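Local coordinates for ZINC phosphodiesterase ELAC protein 1 (PDB 3ZWF), which cleaves RNA as a dinuclear zinc phosphodiesterase, showing some tRNA 3'-processing endonuclease activity and removing 2',3'-cyclic phosphates from tRNAs during tRNA repair, at residues Thr8-Ser14 against Thr310-Tyr316; Thr59-His65 against Leu249-Ser253. All coordinates share one frame; numbering follows the deposited sequence.

In the fold
From the N terminus, strand 2-5 leads into the loop Thr8-Ser14, whose partner Thr310-Tyr316 comes 296 residues later, after strand 306-310. Contact 1 thus closes a loop that spans most of the chain. Within that span lies contact 2, where Thr59-His65, following strand 53-57, meets Leu249-Ser253, following strand 245-249. In both contacts the first segment follows a strand of one mixed sheet and the second a strand of the other, so each ties together the two halves of the metallo-beta-lactamase fold. Their centres are about 13 Å apart, and they meet at one zinc ion, held by His311 of contact 1 and by Asp64, His65 and Asp251 of contact 2.

Contact 1: Thr8-Ser14 against Thr310-Tyr316; sequences TGAAYPS and THFSQRY. With ZN (zinc ion), chain D.
Gln314 grips the loop Thr8-Ser14 through both ends of its amide. Its NE2 donates in the carbonyl plane to Tyr12 O at 2.8 Å, while its OE1 accepts from Ser14 OG at 2.7 Å, the hydroxyl standing above the amide carbonyl plane. A bend at chi2 (-76°) turns the amide back onto the loop, and Arg17 O takes a second bond from NE2, which fixes the amide's rotation. Two backbone bonds join the segments at a single bridge: Phe312 N to Thr8 O (3.0 Å) and Ala10 N to Phe312 O (2.8 Å). One water spans Ala10 O and Gln314 N; another links the Tyr12 hydroxyl to Arg315 O.

Packing completes the contact. The CA of Ala10 sits over the centre of the His311 ring, 3.5 Å from its centroid, with the methyl CB over the same ring near ND1 and CE1. Gln314 CG covers one face of the Tyr12 ring toward its rim. Tyr12 also packs on Thr75 of the second subunit, so the loop borders the dimer interface.

His311, its ring face covered by Ala10, binds zinc through NE2 at 2.2 Å, and its ND1 is hydrogen-bonded to Thr275. Backbone and amide bonds therefore secure the loops beside a ligand of the zinc that Asp64 and His65 also bind, in the dinuclear active site of an RNase Z of the metallo-beta-lactamase fold.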
loop_
_atom_site.group_PDB
_atom_site.type_symbol
_atom_site.label_atom_id
_atom_site.label_comp_id
_atom_site.label_asym_id
_atom_site.label_seq_id
_atom_site.Cartn_x
_atom_site.Cartn_y
_atom_site.Cartn_z
ATOM N N THR A 8 -13.076 0.797 7.193
ATOM C CA THR A 8 -14.322 1.568 7.221
ATOM C C THR A 8 -14.069 3.067 7.100
ATOM O O THR A 8 -14.968 3.855 7.263
ATOM C CB THR A 8 -15.116 1.249 8.460
ATOM O OG1 THR A 8 -14.387 1.602 9.674
ATOM C CG2 THR A 8 -15.460 -0.278 8.504
ATOM N N GLY A 9 -12.818 3.462 6.847
ATOM C CA GLY A 9 -12.538 4.868 6.732
ATOM C C GLY A 9 -12.503 5.392 5.313
ATOM O O GLY A 9 -12.240 4.646 4.330
ATOM N N ALA A 10 -12.679 6.704 5.220
ATOM C CA ALA A 10 -12.597 7.456 3.949
ATOM C C ALA A 10 -11.207 7.946 3.634
ATOM O O ALA A 10 -10.479 8.352 4.525
ATOM C CB ALA A 10 -13.497 8.659 3.983
ATOM N N ALA A 11 -10.867 7.884 2.349
ATOM C CA ALA A 11 -9.728 8.578 1.722
ATOM C C ALA A 11 -8.309 8.063 2.008
ATOM O O ALA A 11 -7.443 8.183 1.141
ATOM C CB ALA A 11 -9.833 10.102 1.962
ATOM N N TYR A 12 -8.061 7.538 3.199
ATOM C CA TYR A 12 -6.799 6.964 3.605
ATOM C C TYR A 12 -6.974 6.104 4.819
ATOM O O TYR A 12 -7.945 6.270 5.561
ATOM C CB TYR A 12 -5.743 8.052 3.901
ATOM C CG TYR A 12 -6.151 9.060 4.901
ATOM C CD1 TYR A 12 -6.837 10.213 4.531
ATOM C CD2 TYR A 12 -5.861 8.872 6.257
ATOM C CE1 TYR A 12 -7.162 11.148 5.459
ATOM C CE2 TYR A 12 -6.207 9.783 7.172
ATOM C CZ TYR A 12 -6.857 10.929 6.779
ATOM O OH TYR A 12 -7.200 11.850 7.750
ATOM N N PRO A 13 -6.048 5.180 5.051
ATOM C CA PRO A 13 -6.132 4.360 6.244
ATOM C C PRO A 13 -5.654 5.118 7.444
ATOM O O PRO A 13 -4.747 5.918 7.299
ATOM C CB PRO A 13 -5.176 3.212 5.929
ATOM C CG PRO A 13 -4.241 3.768 4.985
ATOM C CD PRO A 13 -4.929 4.787 4.188
ATOM N N SER A 14 -6.259 4.862 8.596
ATOM C CA SER A 14 -5.786 5.404 9.880
ATOM C C SER A 14 -5.700 4.289 10.904
ATOM O O SER A 14 -6.115 3.164 10.643
ATOM C CB SER A 14 -6.683 6.516 10.373
ATOM O OG SER A 14 -7.870 5.961 10.999
ATOM N N THR A 310 -20.607 3.100 5.741
ATOM C CA THR A 310 -19.157 2.940 5.872
ATOM C C THR A 310 -18.472 4.078 5.166
ATOM O O THR A 310 -19.088 5.054 4.766
ATOM C CB THR A 310 -18.723 1.539 5.383
ATOM O OG1 THR A 310 -17.384 1.241 5.795
ATOM C CG2 THR A 310 -18.865 1.418 3.858
ATOM N N HIS A 311 -17.132 3.999 5.108
ATOM C CA HIS A 311 -16.318 5.048 4.462
ATOM C C HIS A 311 -16.524 6.394 5.117
ATOM O O HIS A 311 -16.750 7.393 4.461
ATOM C CB HIS A 311 -16.601 5.126 2.942
ATOM C CG HIS A 311 -15.564 5.840 2.132
ATOM N ND1 HIS A 311 -15.620 7.188 1.852
ATOM C CD2 HIS A 311 -14.515 5.358 1.420
ATOM C CE1 HIS A 311 -14.606 7.523 1.074
ATOM N NE2 HIS A 311 -13.948 6.421 0.762
ATOM N N PHE A 312 -16.334 6.412 6.426
ATOM C CA PHE A 312 -16.448 7.605 7.224
ATOM C C PHE A 312 -15.198 8.486 7.234
ATOM O O PHE A 312 -14.096 7.986 7.266
ATOM C CB PHE A 312 -16.774 7.218 8.666
ATOM C CG PHE A 312 -18.070 6.448 8.834
ATOM C CD1 PHE A 312 -19.266 7.089 8.656
ATOM C CD2 PHE A 312 -18.064 5.099 9.197
ATOM C CE1 PHE A 312 -20.456 6.384 8.781
ATOM C CE2 PHE A 312 -19.244 4.379 9.332
ATOM C CZ PHE A 312 -20.440 5.031 9.167
ATOM N N SER A 313 -15.414 9.795 7.117
ATOM C CA SER A 313 -14.353 10.774 7.227
ATOM C C SER A 313 -13.496 10.453 8.468
ATOM O O SER A 313 -14.017 10.143 9.563
ATOM C CB SER A 313 -14.928 12.192 7.336
ATOM O OG SER A 313 -13.876 13.146 7.520
ATOM N N GLN A 314 -12.170 10.537 8.262
ATOM C CA GLN A 314 -11.241 10.211 9.337
ATOM C C GLN A 314 -11.182 11.369 10.358
ATOM O O GLN A 314 -11.447 12.529 10.035
ATOM C CB GLN A 314 -9.845 9.929 8.778
ATOM C CG GLN A 314 -9.696 8.696 7.952
ATOM C CD GLN A 314 -9.656 7.383 8.715
ATOM O OE1 GLN A 314 -9.913 7.324 9.920
ATOM N NE2 GLN A 314 -9.375 6.293 7.977
ATOM N N ARG A 315 -10.858 11.024 11.597
ATOM C CA ARG A 315 -10.710 12.017 12.656
ATOM C C ARG A 315 -9.338 12.644 12.420
ATOM O O ARG A 315 -8.333 12.139 12.915
ATOM C CB ARG A 315 -10.804 11.369 14.045
ATOM N N TYR A 316 -9.306 13.687 11.585
ATOM C CA TYR A 316 -8.090 14.480 11.331
ATOM C C TYR A 316 -8.340 15.971 11.585
ATOM O O TYR A 316 -8.398 16.778 10.650
ATOM C CB TYR A 316 -7.555 14.279 9.900
ATOM C CG TYR A 316 -6.313 15.118 9.632
ATOM C CD1 TYR A 316 -5.150 14.915 10.374
ATOM C CD2 TYR A 316 -6.316 16.140 8.677
ATOM C CE1 TYR A 316 -4.011 15.691 10.163
ATOM C CE2 TYR A 316 -5.187 16.926 8.455
ATOM C CZ TYR A 316 -4.034 16.693 9.207
ATOM O OH TYR A 316 -2.907 17.448 9.019
HETATM ZN ZN ZN D . -12.683 6.478 -1.028
HETATM O O HOH W 1 -11.053 10.972 5.633
HETATM O O HOH W 2 -6.737 11.103 10.666
HETATM O O HOH W 3 -11.666 7.064 -2.851
#

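Contact 2: Thr59-His65 against Leu249-Ser253; sequences THLHGDH and LGDCS. With ZN (zinc ion), chain E; ZN (zinc ion), chain D.
Metal bonds carry this contact, and Asp251 OD2 is their common point: it bridges the two zinc ions, 2.2 Å from the zinc that Asp64 OD2 and His65 NE2 bind, and 2.4 Å from the zinc that His60 NE2 and His62 ND1 bind. His311 completes the protein ligands of the former and His180 those of the latter. A water bridges the pair, 2.2 Å from the zinc bound by Asp64 and His65 and 2.1 Å from the zinc bound by His60 and His62.

The flat groups are turned steeply against each other. Asp251 OD2 lies at the edge of the His60 ring, near its plane, with ring and carboxylate 60° apart; the His65 ring is almost perpendicular to the carboxylate, its CE1 3.1 Å from Asp251 OD1.

Hydrogen bonds orient His60 and His65 from behind. His60 ND1 donates to Thr59 OG1 at 3.0 Å, in its ring plane, and Asp34 is a second-shell partner of both Thr59 OG1 and His65 ND1. Nonpolar contact is slight: Thr59 CB lies 3.5 Å from Gly250 CA.

His60, His62, Asp64 and His65 form the HxHxDH signature of the metallo-beta-lactamase superfamily. Shared by two cations, the Asp251 carboxylate locks the separate loops into one catalytic centre, and double coordination would probably make the bridging water more acidic, as suits phosphodiester hydrolysis.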
loop_
_atom_site.group_PDB
_atom_site.type_symbol
_atom_site.label_atom_id
_atom_site.label_comp_id
_atom_site.label_asym_id
_atom_site.label_seq_id
_atom_site.Cartn_x
_atom_site.Cartn_y
_atom_site.Cartn_z
ATOM N N THR A 59 -14.050 -1.138 -6.759
ATOM C CA THR A 59 -15.171 -0.214 -7.119
ATOM C C THR A 59 -14.723 0.966 -7.975
ATOM O O THR A 59 -15.431 1.405 -8.851
ATOM C CB THR A 59 -15.870 0.356 -5.910
ATOM O OG1 THR A 59 -14.920 1.050 -5.076
ATOM C CG2 THR A 59 -16.565 -0.764 -5.089
ATOM N N HIS A 60 -13.482 1.443 -7.756
ATOM C CA HIS A 60 -12.957 2.585 -8.479
ATOM C C HIS A 60 -11.478 2.742 -8.209
ATOM O O HIS A 60 -11.014 2.279 -7.175
ATOM C CB HIS A 60 -13.711 3.871 -8.204
ATOM C CG HIS A 60 -13.570 4.440 -6.816
ATOM N ND1 HIS A 60 -14.083 3.830 -5.678
ATOM C CD2 HIS A 60 -13.173 5.672 -6.435
ATOM C CE1 HIS A 60 -13.876 4.624 -4.639
ATOM N NE2 HIS A 60 -13.328 5.750 -5.067
ATOM N N LEU A 61 -10.813 3.433 -9.128
ATOM C CA LEU A 61 -9.358 3.586 -9.036
ATOM C C LEU A 61 -8.926 4.834 -8.257
ATOM O O LEU A 61 -8.117 5.636 -8.763
ATOM C CB LEU A 61 -8.765 3.567 -10.459
ATOM C CG LEU A 61 -8.970 2.249 -11.214
ATOM C CD1 LEU A 61 -8.338 2.255 -12.615
ATOM C CD2 LEU A 61 -8.405 1.085 -10.377
ATOM N N HIS A 62 -9.421 4.960 -7.018
ATOM C CA HIS A 62 -8.850 5.866 -6.016
ATOM C C HIS A 62 -8.006 5.019 -5.112
ATOM O O HIS A 62 -8.345 3.901 -4.817
ATOM C CB HIS A 62 -9.912 6.606 -5.236
ATOM C CG HIS A 62 -10.392 7.838 -5.921
ATOM N ND1 HIS A 62 -11.593 8.427 -5.614
ATOM C CD2 HIS A 62 -9.810 8.619 -6.860
ATOM C CE1 HIS A 62 -11.734 9.520 -6.335
ATOM N NE2 HIS A 62 -10.667 9.648 -7.120
ATOM N N GLY A 63 -6.861 5.542 -4.672
ATOM C CA GLY A 63 -5.892 4.724 -3.990
ATOM C C GLY A 63 -6.338 4.021 -2.715
ATOM O O GLY A 63 -5.873 2.909 -2.421
ATOM N N ASP A 64 -7.279 4.627 -1.991
ATOM C CA ASP A 64 -7.841 4.062 -0.768
ATOM C C ASP A 64 -8.742 2.848 -1.027
ATOM O O ASP A 64 -9.232 2.235 -0.078
ATOM C CB ASP A 64 -8.630 5.104 0.102
ATOM C CG ASP A 64 -9.643 5.887 -0.653
ATOM O OD1 ASP A 64 -9.367 6.408 -1.774
ATOM O OD2 ASP A 64 -10.763 5.983 -0.110
ATOM N N HIS A 65 -8.911 2.512 -2.314
ATOM C CA HIS A 65 -9.640 1.312 -2.715
ATOM C C HIS A 65 -8.801 0.268 -3.462
ATOM O O HIS A 65 -9.341 -0.802 -3.791
ATOM C CB HIS A 65 -10.892 1.742 -3.519
ATOM C CG HIS A 65 -11.752 2.692 -2.753
ATOM N ND1 HIS A 65 -12.940 2.317 -2.152
ATOM C CD2 HIS A 65 -11.562 3.990 -2.433
ATOM C CE1 HIS A 65 -13.431 3.358 -1.505
ATOM N NE2 HIS A 65 -12.610 4.380 -1.656
ATOM N N LEU A 249 -21.767 -0.766 -2.680
ATOM C CA LEU A 249 -21.553 0.376 -3.565
ATOM C C LEU A 249 -20.233 1.088 -3.254
ATOM O O LEU A 249 -19.954 1.370 -2.079
ATOM C CB LEU A 249 -22.660 1.396 -3.473
ATOM C CG LEU A 249 -23.975 1.101 -4.198
ATOM C CD1 LEU A 249 -24.680 -0.103 -3.600
ATOM C CD2 LEU A 249 -24.845 2.360 -4.155
ATOM N N GLY A 250 -19.461 1.374 -4.299
ATOM C CA GLY A 250 -18.283 2.256 -4.171
ATOM C C GLY A 250 -18.656 3.690 -3.816
ATOM O O GLY A 250 -19.848 4.072 -3.747
ATOM N N ASP A 251 -17.625 4.502 -3.587
ATOM C CA ASP A 251 -17.797 5.931 -3.329
ATOM C C ASP A 251 -18.690 6.507 -4.424
ATOM O O ASP A 251 -18.554 6.199 -5.599
ATOM C CB ASP A 251 -16.494 6.696 -3.419
ATOM C CG ASP A 251 -15.462 6.287 -2.349
ATOM O OD1 ASP A 251 -15.710 5.397 -1.522
ATOM O OD2 ASP A 251 -14.345 6.870 -2.384
ATOM N N CYS A 252 -19.599 7.370 -4.002
ATOM C CA CYS A 252 -20.573 7.978 -4.927
ATOM C C CYS A 252 -21.367 9.089 -4.251
ATOM O O CYS A 252 -21.513 9.116 -3.042
ATOM C CB CYS A 252 -21.546 6.920 -5.457
ATOM S SG CYS A 252 -22.671 6.206 -4.286
ATOM N N SER A 253 -21.912 9.942 -5.112
ATOM C CA SER A 253 -22.896 10.967 -4.784
ATOM C C SER A 253 -24.265 10.618 -5.381
ATOM O O SER A 253 -25.240 11.357 -5.200
ATOM C CB SER A 253 -22.429 12.307 -5.355
ATOM O OG SER A 253 -23.275 13.370 -4.968
HETATM ZN ZN ZN E . -13.069 7.838 -4.148
HETATM ZN ZN ZN D . -12.683 6.478 -1.028
HETATM O O HOH W 3 -11.666 7.064 -2.851
#